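Local coordinates for protein cellulase (Bacillus sp. BG-CS10, PDB 5E09) that probably hydrolyses internal beta-1,4-glucosidic bonds of cellulose, joining a family 5 glycosidase barrel to carbohydrate-binding modules, at residues 286-297 against 325-336. Numbering follows the deposited sequence.
Sequences QGEKLKFFEFLI and DQEFHNMLKASW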
loop_
_atom_site.group_PDB
_atom_site.type_symbol
_atom_site.label_atom_id
_atom_site.label_comp_id
_atom_site.label_asym_id
_atom_site.label_seq_id
_atom_site.Cartn_x
_atom_site.Cartn_y
_atom_site.Cartn_z
ATOM N N GLN A 286 0.607 -5.812 12.115
ATOM C CA GLN A 286 -0.516 -4.875 12.209
ATOM C C GLN A 286 -0.181 -3.515 12.842
ATOM O O GLN A 286 -0.491 -2.460 12.273
ATOM C CB GLN A 286 -1.665 -5.535 12.983
ATOM C CG GLN A 286 -2.965 -4.746 12.985
ATOM C CD GLN A 286 -3.649 -4.687 11.619
ATOM O OE1 GLN A 286 -3.106 -5.145 10.606
ATOM N NE2 GLN A 286 -4.856 -4.129 11.594
ATOM N N GLY A 287 0.454 -3.534 14.009
ATOM C CA GLY A 287 0.801 -2.301 14.695
ATOM C C GLY A 287 1.743 -1.429 13.886
ATOM O O GLY A 287 1.602 -0.199 13.832
ATOM N N GLU A 288 2.707 -2.079 13.244
ATOM C CA GLU A 288 3.691 -1.380 12.427
ATOM C C GLU A 288 3.036 -0.782 11.178
ATOM O O GLU A 288 3.359 0.340 10.770
ATOM C CB GLU A 288 4.828 -2.332 12.054
ATOM C CG GLU A 288 5.539 -2.934 13.262
ATOM C CD GLU A 288 6.101 -1.874 14.207
ATOM O OE1 GLU A 288 6.859 -0.994 13.749
ATOM O OE2 GLU A 288 5.782 -1.915 15.414
ATOM N N LYS A 289 2.100 -1.528 10.591
ATOM C CA LYS A 289 1.314 -1.038 9.461
ATOM C C LYS A 289 0.549 0.241 9.836
ATOM O O LYS A 289 0.651 1.279 9.153
ATOM C CB LYS A 289 0.338 -2.120 8.983
ATOM C CG LYS A 289 -0.660 -1.648 7.935
ATOM C CD LYS A 289 -1.927 -2.497 7.940
ATOM C CE LYS A 289 -1.600 -3.975 7.804
ATOM N NZ LYS A 289 -2.821 -4.807 7.950
ATOM N N LEU A 290 -0.209 0.157 10.931
ATOM C CA LEU A 290 -0.956 1.310 11.439
ATOM C C LEU A 290 -0.052 2.520 11.682
ATOM O O LEU A 290 -0.368 3.638 11.260
ATOM C CB LEU A 290 -1.687 0.946 12.730
ATOM C CG LEU A 290 -2.732 -0.167 12.644
ATOM C CD1 LEU A 290 -3.272 -0.503 14.025
ATOM C CD2 LEU A 290 -3.859 0.224 11.705
ATOM N N LYS A 291 1.075 2.300 12.353
ATOM C CA LYS A 291 2.002 3.399 12.612
ATOM C C LYS A 291 2.525 4.030 11.311
ATOM O O LYS A 291 2.650 5.266 11.204
ATOM C CB LYS A 291 3.160 2.918 13.491
ATOM C CG LYS A 291 2.757 2.715 14.957
ATOM C CD LYS A 291 3.956 2.395 15.852
ATOM C CE LYS A 291 4.438 0.974 15.645
ATOM N NZ LYS A 291 5.484 0.589 16.638
ATOM N N PHE A 292 2.801 3.185 10.316
ATOM C CA PHE A 292 3.247 3.682 9.020
ATOM C C PHE A 292 2.210 4.623 8.420
ATOM O O PHE A 292 2.525 5.765 8.070
ATOM C CB PHE A 292 3.528 2.535 8.043
ATOM C CG PHE A 292 3.801 3.000 6.635
ATOM C CD1 PHE A 292 5.079 3.381 6.252
ATOM C CD2 PHE A 292 2.779 3.072 5.700
ATOM C CE1 PHE A 292 5.335 3.823 4.957
ATOM C CE2 PHE A 292 3.027 3.516 4.411
ATOM C CZ PHE A 292 4.309 3.894 4.041
ATOM N N PHE A 293 0.974 4.150 8.296
ATOM C CA PHE A 293 -0.047 4.976 7.650
ATOM C C PHE A 293 -0.373 6.248 8.442
ATOM O O PHE A 293 -0.619 7.304 7.847
ATOM C CB PHE A 293 -1.308 4.151 7.391
ATOM C CG PHE A 293 -1.185 3.243 6.197
ATOM C CD1 PHE A 293 -1.419 3.727 4.918
ATOM C CD2 PHE A 293 -0.804 1.918 6.348
ATOM C CE1 PHE A 293 -1.292 2.903 3.802
ATOM C CE2 PHE A 293 -0.677 1.081 5.237
ATOM C CZ PHE A 293 -0.922 1.580 3.961
ATOM N N GLU A 294 -0.347 6.161 9.771
ATOM C CA GLU A 294 -0.579 7.341 10.611
ATOM C C GLU A 294 0.486 8.416 10.352
ATOM O O GLU A 294 0.175 9.596 10.111
ATOM C CB GLU A 294 -0.592 6.944 12.095
ATOM C CG GLU A 294 -1.123 8.016 13.050
ATOM C CD GLU A 294 -0.060 9.006 13.485
ATOM O OE1 GLU A 294 1.135 8.628 13.526
ATOM O OE2 GLU A 294 -0.422 10.168 13.781
ATOM N N PHE A 295 1.745 7.992 10.399
ATOM C CA PHE A 295 2.864 8.887 10.125
ATOM C C PHE A 295 2.763 9.522 8.726
ATOM O O PHE A 295 2.797 10.758 8.564
ATOM C CB PHE A 295 4.168 8.108 10.276
ATOM C CG PHE A 295 5.395 8.962 10.284
ATOM C CD1 PHE A 295 5.845 9.540 11.459
ATOM C CD2 PHE A 295 6.117 9.165 9.122
ATOM C CE1 PHE A 295 6.992 10.323 11.470
ATOM C CE2 PHE A 295 7.261 9.941 9.125
ATOM C CZ PHE A 295 7.701 10.521 10.299
ATOM N N LEU A 296 2.616 8.661 7.723
ATOM C CA LEU A 296 2.511 9.095 6.332
ATOM C C LEU A 296 1.424 10.146 6.122
ATOM O O LEU A 296 1.679 11.214 5.548
ATOM C CB LEU A 296 2.239 7.896 5.418
ATOM C CG LEU A 296 2.004 8.232 3.941
ATOM C CD1 LEU A 296 3.212 8.951 3.351
ATOM C CD2 LEU A 296 1.669 6.985 3.131
ATOM N N ILE A 297 0.208 9.850 6.576
ATOM C CA ILE A 297 -0.890 10.772 6.315
ATOM C C ILE A 297 -0.715 12.074 7.111
ATOM O O ILE A 297 -1.070 13.152 6.618
ATOM C CB ILE A 297 -2.249 10.119 6.605
ATOM C CG1 ILE A 297 -2.487 8.996 5.593
ATOM C CG2 ILE A 297 -3.376 11.144 6.502
ATOM C CD1 ILE A 297 -3.711 8.156 5.863
ATOM N N ASP A 325 -10.420 -4.940 7.137
ATOM C CA ASP A 325 -9.685 -4.591 8.347
ATOM C C ASP A 325 -10.176 -3.242 8.873
ATOM O O ASP A 325 -9.669 -2.188 8.480
ATOM C CB ASP A 325 -8.179 -4.564 8.057
ATOM C CG ASP A 325 -7.330 -4.321 9.300
ATOM O OD1 ASP A 325 -7.817 -3.706 10.272
ATOM O OD2 ASP A 325 -6.150 -4.739 9.295
ATOM N N GLN A 326 -11.151 -3.290 9.777
ATOM C CA GLN A 326 -11.802 -2.089 10.291
ATOM C C GLN A 326 -10.853 -1.201 11.081
ATOM O O GLN A 326 -10.959 0.025 11.042
ATOM C CB GLN A 326 -12.995 -2.474 11.170
ATOM C CG GLN A 326 -13.862 -1.301 11.576
ATOM C CD GLN A 326 -14.616 -0.700 10.402
ATOM O OE1 GLN A 326 -15.169 -1.420 9.564
ATOM N NE2 GLN A 326 -14.637 0.630 10.333
ATOM N N GLU A 327 -9.939 -1.828 11.813
ATOM C CA GLU A 327 -8.930 -1.116 12.591
ATOM C C GLU A 327 -8.087 -0.220 11.677
ATOM O O GLU A 327 -7.856 0.964 11.965
ATOM C CB GLU A 327 -8.052 -2.132 13.336
ATOM C CG GLU A 327 -7.042 -1.556 14.315
ATOM C CD GLU A 327 -6.296 -2.648 15.072
ATOM O OE1 GLU A 327 -6.067 -2.487 16.285
ATOM O OE2 GLU A 327 -5.942 -3.674 14.453
ATOM N N PHE A 328 -7.657 -0.809 10.564
ATOM C CA PHE A 328 -6.896 -0.134 9.514
ATOM C C PHE A 328 -7.618 1.113 8.993
ATOM O O PHE A 328 -7.077 2.234 9.036
ATOM C CB PHE A 328 -6.625 -1.139 8.377
ATOM C CG PHE A 328 -5.934 -0.558 7.175
ATOM C CD1 PHE A 328 -4.840 0.279 7.310
ATOM C CD2 PHE A 328 -6.362 -0.888 5.902
ATOM C CE1 PHE A 328 -4.203 0.796 6.199
ATOM C CE2 PHE A 328 -5.728 -0.372 4.784
ATOM C CZ PHE A 328 -4.645 0.471 4.935
ATOM N N HIS A 329 -8.848 0.929 8.521
ATOM C CA HIS A 329 -9.585 2.058 7.978
ATOM C C HIS A 329 -9.906 3.111 9.031
ATOM O O HIS A 329 -9.962 4.299 8.720
ATOM C CB HIS A 329 -10.884 1.625 7.316
ATOM C CG HIS A 329 -11.640 2.772 6.725
ATOM N ND1 HIS A 329 -12.749 3.322 7.328
ATOM C CD2 HIS A 329 -11.402 3.513 5.615
ATOM C CE1 HIS A 329 -13.186 4.336 6.595
ATOM N NE2 HIS A 329 -12.386 4.470 5.554
ATOM N N ASN A 330 -10.137 2.682 10.268
ATOM C CA ASN A 330 -10.338 3.639 11.345
ATOM C C ASN A 330 -9.092 4.494 11.520
ATOM O O ASN A 330 -9.190 5.695 11.766
ATOM C CB ASN A 330 -10.689 2.938 12.662
ATOM C CG ASN A 330 -12.128 2.450 12.701
ATOM O OD1 ASN A 330 -12.886 2.623 11.744
ATOM N ND2 ASN A 330 -12.506 1.827 13.808
HETATM N N MSE A 331 -7.921 3.877 11.386
HETATM C CA MSE A 331 -6.677 4.636 11.498
HETATM C C MSE A 331 -6.537 5.644 10.351
HETATM O O MSE A 331 -6.110 6.785 10.569
HETATM C CB MSE A 331 -5.465 3.700 11.539
HETATM C CG MSE A 331 -4.136 4.436 11.682
HETATM SE SE MSE A 331 -4.091 5.654 13.225
HETATM C CE MSE A 331 -3.063 4.538 14.453
ATOM N N LEU A 332 -6.901 5.231 9.136
ATOM C CA LEU A 332 -6.888 6.163 8.003
ATOM C C LEU A 332 -7.834 7.346 8.242
ATOM O O LEU A 332 -7.451 8.517 8.104
ATOM C CB LEU A 332 -7.282 5.451 6.704
ATOM C CG LEU A 332 -6.475 4.242 6.231
ATOM C CD1 LEU A 332 -7.049 3.735 4.916
ATOM C CD2 LEU A 332 -4.982 4.565 6.091
ATOM N N LYS A 333 -9.073 7.016 8.599
ATOM C CA LYS A 333 -10.134 7.988 8.841
ATOM C C LYS A 333 -9.719 8.994 9.900
ATOM O O LYS A 333 -9.882 10.204 9.723
ATOM C CB LYS A 333 -11.412 7.264 9.267
ATOM C CG LYS A 333 -12.684 8.085 9.159
ATOM C CD LYS A 333 -13.900 7.195 9.389
ATOM C CE LYS A 333 -15.184 7.854 8.916
ATOM N NZ LYS A 333 -16.274 6.853 8.714
ATOM N N ALA A 334 -9.171 8.485 10.999
ATOM C CA ALA A 334 -8.655 9.339 12.062
ATOM C C ALA A 334 -7.541 10.241 11.538
ATOM O O ALA A 334 -7.487 11.433 11.855
ATOM C CB ALA A 334 -8.150 8.495 13.229
ATOM N N SER A 335 -6.657 9.670 10.727
ATOM C CA SER A 335 -5.514 10.419 10.217
ATOM C C SER A 335 -5.919 11.540 9.256
ATOM O O SER A 335 -5.177 12.510 9.101
ATOM C CB SER A 335 -4.524 9.472 9.540
ATOM O OG SER A 335 -4.092 8.474 10.453
ATOM N N TRP A 336 -7.082 11.414 8.615
ATOM C CA TRP A 336 -7.597 12.507 7.784
ATOM C C TRP A 336 -7.769 13.799 8.580
ATOM O O TRP A 336 -7.641 14.892 8.028
ATOM C CB TRP A 336 -8.945 12.156 7.151
ATOM C CG TRP A 336 -8.955 10.935 6.313
ATOM C CD1 TRP A 336 -7.881 10.321 5.732
ATOM C CD2 TRP A 336 -10.105 10.165 5.948
ATOM N NE1 TRP A 336 -8.296 9.213 5.030
ATOM C CE2 TRP A 336 -9.653 9.095 5.150
ATOM C CE3 TRP A 336 -11.470 10.278 6.224
ATOM C CZ2 TRP A 336 -10.523 8.144 4.625
ATOM C CZ3 TRP A 336 -12.332 9.331 5.698
ATOM C CH2 TRP A 336 -11.854 8.278 4.909
#
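Gln286 reaches Asp325 and Glu327 where two outer helices of the TIM barrel, 286-302 and 326-337, begin side by side. The first helix follows barrel strand 267-272 and the second follows the last strand, 306-311. Their segments run nearly parallel, at 18°. Gln286 NE2 donates to Asp325 OD2 at 2.7 Å, on its syn lone pair, with amide and carboxylate almost coplanar. The same nitrogen donates to Glu327 OE2 at 3.1 Å, on the anti side but tilted out of the carboxylate plane. Asp325 is also the N-cap of its helix, its OD1 taking Phe328 N. Lys289 NZ donates a hydrogen bond to Gln286 OE1, helping to fix the amide's orientation, and makes a longer salt bridge to Asp325 OD2 (3.6 Å). Leu290 CD2 packs on Met331 CB, and Trp425 of the following module touches both side chains. Phe293 takes the edge of Phe328 over one ring face, a T-shaped pair with centroids 5.0 Å apart; Phe292 lies over the opposite face. Glu294 lays its CG against the selenium of Met331, while its carboxylate turns to Arg339. Ile297 CD1 meets Leu332 CD2. With CG2 anti to the backbone N (chi1 -67°, measured to CG1), Ile297 brings that methyl to 3.4 Å from Ser335 O.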